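Hypothetical sugar binding protein (Bacteroides thetaiotaomicron, PDB 3SEE) is of unknown function but, with its galactose-binding-domain-like fold, probably binds sugars. Local coordinates at residues I113-E118 with N127-M132. Residues are numbered along the deposited sequence; the frame is centred on the assembly and turned at random.
Sequences IKQTNE and NTTFFM
E118 grips T129 with both carboxylate oxygens: OE1 accepts the hydroxyl OG1 of T129 at 2.7 Å on its syn lone pair, and OE2 accepts the backbone N of T129 at 2.8 Å, the N-H pointing nearly straight at it (165°). A bend at chi2 (-92°) carries the E118 chain past N127 O, with CD 3.1 Å from it, and turns its carboxylate to T129. OE2 has a second donor, the charged K114 NZ, which arrives from the anti side at 2.8 Å in a salt bridge; the paired charges probably keep this carboxylate ionised. With an alanine at E118, the K114 ammonium would probably lose its countercharge and the T129 hydroxyl and N-H the carboxylate that accepts both. Two waters reinforce this end, one joining K114 NZ to the N127 carbonyl, the other E118 OE1 to N127 ND2. The backbones meet through a single antiparallel bridge, K114 with F130, at the junction of the two sheets of this galactose-binding-like β-sandwich: strand 108-115 belongs to the mixed sheet, strand 130-133 to the antiparallel one, and the N-to-C directions of strands 113-115 and 130-132 lie 136° apart. Two hydrogen bonds flank the bridge, Q115 N to T129 O (3.0 Å, nearly straight) and F131 N to I113 O. On one side of it the K114 chain runs over a face of the F130 ring, CG lying 4.2 Å from the ring centroid in a CH-pi contact. I113 meets F131 differently, its CG2 sitting 3.6 Å from CD2 at the ring edge, while C199 of the neighbouring strand touches both side chains.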
ATOM      1  N   ILE A 113       3.430  -2.410  -2.946  1.00  6.75           N
ATOM      2  CA  ILE A 113       2.865  -3.637  -3.506  1.00  7.18           C
ATOM      3  C   ILE A 113       3.904  -4.729  -3.272  1.00  7.28           C
ATOM      4  O   ILE A 113       5.015  -4.676  -3.803  1.00  8.07           O
ATOM      5  CB  ILE A 113       2.519  -3.495  -5.006  1.00  7.26           C
ATOM      6  CG1 ILE A 113       1.700  -2.224  -5.286  1.00  8.47           C
ATOM      7  CG2 ILE A 113       1.747  -4.754  -5.472  1.00  9.30           C
ATOM      8  CD1 ILE A 113       1.324  -2.023  -6.775  1.00 10.32           C
ATOM      9  N   LYS A 114       3.545  -5.703  -2.434  1.00  7.32           N
ATOM     10  CA  LYS A 114       4.486  -6.658  -1.857  1.00  7.30           C
ATOM     11  C   LYS A 114       4.084  -8.095  -2.159  1.00  7.15           C
ATOM     12  O   LYS A 114       2.914  -8.443  -2.222  1.00  7.96           O
ATOM     13  CB  LYS A 114       4.597  -6.453  -0.330  1.00  7.71           C
ATOM     14  CG  LYS A 114       5.740  -7.205   0.320  1.00  8.51           C
ATOM     15  CD  LYS A 114       5.859  -6.860   1.793  1.00  8.60           C
ATOM     16  CE  LYS A 114       7.062  -7.497   2.461  1.00  9.49           C
ATOM     17  NZ  LYS A 114       6.959  -8.988   2.522  1.00  9.70           N
ATOM     18  N   GLN A 115       5.091  -8.949  -2.262  1.00  7.58           N
ATOM     19  CA  GLN A 115       4.903 -10.387  -2.348  1.00  7.74           C
ATOM     20  C   GLN A 115       4.199 -10.934  -1.101  1.00  7.56           C
ATOM     21  O   GLN A 115       4.582 -10.626   0.022  1.00  8.45           O
ATOM     22  CB  GLN A 115       6.261 -11.036  -2.514  1.00  8.17           C
ATOM     23  CG  GLN A 115       6.219 -12.561  -2.644  1.00  8.56           C
ATOM     24  CD  GLN A 115       7.532 -13.147  -3.129  1.00  9.16           C
ATOM     25  OE1 GLN A 115       8.291 -12.460  -3.821  1.00  9.75           O
ATOM     26  NE2 GLN A 115       7.787 -14.424  -2.824  1.00  9.93           N
ATOM     27  N   THR A 116       3.187 -11.789  -1.300  1.00  8.29           N
ATOM     28  CA  THR A 116       2.422 -12.306  -0.170  1.00  8.46           C
ATOM     29  C   THR A 116       3.203 -13.315   0.672  1.00  7.78           C
ATOM     30  O   THR A 116       3.275 -13.166   1.903  1.00  8.95           O
ATOM     31  CB  THR A 116       1.111 -12.926  -0.637  1.00  8.66           C
ATOM     32  OG1 THR A 116       0.428 -11.971  -1.456  1.00  9.09           O
ATOM     33  CG2 THR A 116       0.229 -13.341   0.533  1.00 11.05           C
ATOM     34  N   ASN A 117       3.748 -14.327  -0.007  1.00  8.63           N
ATOM     35  CA  ASN A 117       4.393 -15.447   0.668  1.00  8.92           C
ATOM     36  C   ASN A 117       5.875 -15.467   0.324  1.00  9.02           C
ATOM     37  O   ASN A 117       6.256 -15.867  -0.768  1.00 10.28           O
ATOM     38  CB  ASN A 117       3.700 -16.765   0.300  1.00  8.94           C
ATOM     39  CG  ASN A 117       2.375 -16.930   1.009  1.00  9.11           C
ATOM     40  OD1 ASN A 117       2.278 -16.587   2.186  1.00 12.42           O
ATOM     41  ND2 ASN A 117       1.360 -17.456   0.324  1.00 11.44           N
ATOM     42  N   GLU A 118       6.678 -14.956   1.254  1.00 10.05           N
ATOM     43  CA  GLU A 118       8.117 -14.772   1.071  1.00 10.35           C
ATOM     44  C   GLU A 118       8.897 -15.975   1.542  1.00 12.53           C
ATOM     45  O   GLU A 118       8.500 -16.662   2.469  1.00 12.97           O
ATOM     46  CB  GLU A 118       8.588 -13.572   1.893  1.00 10.43           C
ATOM     47  CG  GLU A 118       7.889 -12.247   1.525  1.00  9.82           C
ATOM     48  CD  GLU A 118       8.582 -11.411   0.475  1.00  9.27           C
ATOM     49  OE1 GLU A 118       9.455 -11.899  -0.276  1.00  9.59           O
ATOM     50  OE2 GLU A 118       8.186 -10.213   0.383  1.00  9.22           O
ATOM     51  N   ASN A 127      12.601 -12.654   3.397  1.00 12.70           N
ATOM     52  CA  ASN A 127      12.734 -11.664   2.328  1.00 11.72           C
ATOM     53  C   ASN A 127      11.580 -10.662   2.368  1.00 10.46           C
ATOM     54  O   ASN A 127      10.496 -10.971   2.868  1.00 10.82           O
ATOM     55  CB  ASN A 127      12.695 -12.337   0.960  1.00 11.67           C
ATOM     56  CG  ASN A 127      13.894 -13.206   0.668  1.00 14.42           C
ATOM     57  OD1 ASN A 127      14.995 -13.030   1.208  1.00 17.99           O
ATOM     58  ND2 ASN A 127      13.689 -14.132  -0.255  1.00 15.06           N
ATOM     59  N   THR A 128      11.851  -9.489   1.818  1.00  9.79           N
ATOM     60  CA  THR A 128      10.830  -8.454   1.620  1.00  9.16           C
ATOM     61  C   THR A 128      10.953  -7.994   0.169  1.00  8.97           C
ATOM     62  O   THR A 128      11.873  -7.259  -0.182  1.00  9.71           O
ATOM     63  CB  THR A 128      11.007  -7.273   2.587  1.00  9.84           C
ATOM     64  OG1 THR A 128      12.303  -6.690   2.391  1.00 10.04           O
ATOM     65  CG2 THR A 128      10.875  -7.688   4.053  1.00 11.60           C
ATOM     66  N   THR A 129      10.030  -8.462  -0.665  1.00  8.51           N
ATOM     67  CA  THR A 129      10.083  -8.275  -2.111  1.00  8.23           C
ATOM     68  C   THR A 129       8.944  -7.387  -2.573  1.00  7.89           C
ATOM     69  O   THR A 129       7.787  -7.695  -2.300  1.00  7.94           O
ATOM     70  CB  THR A 129       9.962  -9.639  -2.828  1.00  8.54           C
ATOM     71  OG1 THR A 129      10.859 -10.588  -2.223  1.00  9.74           O
ATOM     72  CG2 THR A 129      10.246  -9.524  -4.296  1.00  9.35           C
ATOM     73  N   PHE A 130       9.263  -6.292  -3.245  1.00  7.62           N
ATOM     74  CA  PHE A 130       8.276  -5.283  -3.632  1.00  7.49           C
ATOM     75  C   PHE A 130       8.424  -4.959  -5.117  1.00  7.57           C
ATOM     76  O   PHE A 130       9.548  -4.895  -5.601  1.00  8.89           O
ATOM     77  CB  PHE A 130       8.495  -3.972  -2.878  1.00  7.71           C
ATOM     78  CG  PHE A 130       8.509  -4.071  -1.381  1.00  7.56           C
ATOM     79  CD1 PHE A 130       9.665  -4.404  -0.685  1.00  8.12           C
ATOM     80  CD2 PHE A 130       7.378  -3.762  -0.648  1.00  7.96           C
ATOM     81  CE1 PHE A 130       9.685  -4.407   0.705  1.00  8.88           C
ATOM     82  CE2 PHE A 130       7.400  -3.768   0.732  1.00  8.04           C
ATOM     83  CZ  PHE A 130       8.536  -4.104   1.391  1.00  8.19           C
ATOM     84  N   PHE A 131       7.335  -4.614  -5.796  1.00  7.50           N
ATOM     85  CA  PHE A 131       7.489  -3.983  -7.102  1.00  7.65           C
ATOM     86  C   PHE A 131       8.064  -2.567  -6.959  1.00  7.58           C
ATOM     87  O   PHE A 131       7.774  -1.855  -5.994  1.00  8.05           O
ATOM     88  CB  PHE A 131       6.170  -3.925  -7.831  1.00  7.75           C
ATOM     89  CG  PHE A 131       5.631  -5.272  -8.206  1.00  7.51           C
ATOM     90  CD1 PHE A 131       6.361  -6.121  -9.010  1.00  8.23           C
ATOM     91  CD2 PHE A 131       4.393  -5.710  -7.750  1.00  8.27           C
ATOM     92  CE1 PHE A 131       5.853  -7.369  -9.362  1.00  8.98           C
ATOM     93  CE2 PHE A 131       3.892  -6.952  -8.084  1.00  9.05           C
ATOM     94  CZ  PHE A 131       4.618  -7.778  -8.901  1.00  9.29           C
HETATM   95  N   MSE A 132       8.905  -2.180  -7.903  1.00  7.66           N
HETATM   96  CA  MSE A 132       9.564  -0.889  -7.857  1.00  7.54           C
HETATM   97  C   MSE A 132       8.648   0.223  -8.334  1.00  8.02           C
HETATM   98  O   MSE A 132       8.057   0.149  -9.405  1.00  8.43           O
HETATM   99  CB  MSE A 132      10.800  -0.934  -8.743  1.00  8.07           C
HETATM  100  CG  MSE A 132      11.715   0.286  -8.538  1.00  8.65           C
HETATM  101 SE   MSE A 132      13.133   0.381  -9.867  0.75  8.27          SE
HETATM  102  CE  MSE A 132      12.183   1.401 -11.219  1.00 12.40           C
TER
HETATM  103  O   HOH W   1       6.098  -1.562  -3.718  1.00  8.21           O
HETATM  104  O   HOH W   2       8.458 -10.273   4.583  1.00 11.50           O
HETATM  105  O   HOH W   3      10.785 -14.224  -1.059  1.00 13.18           O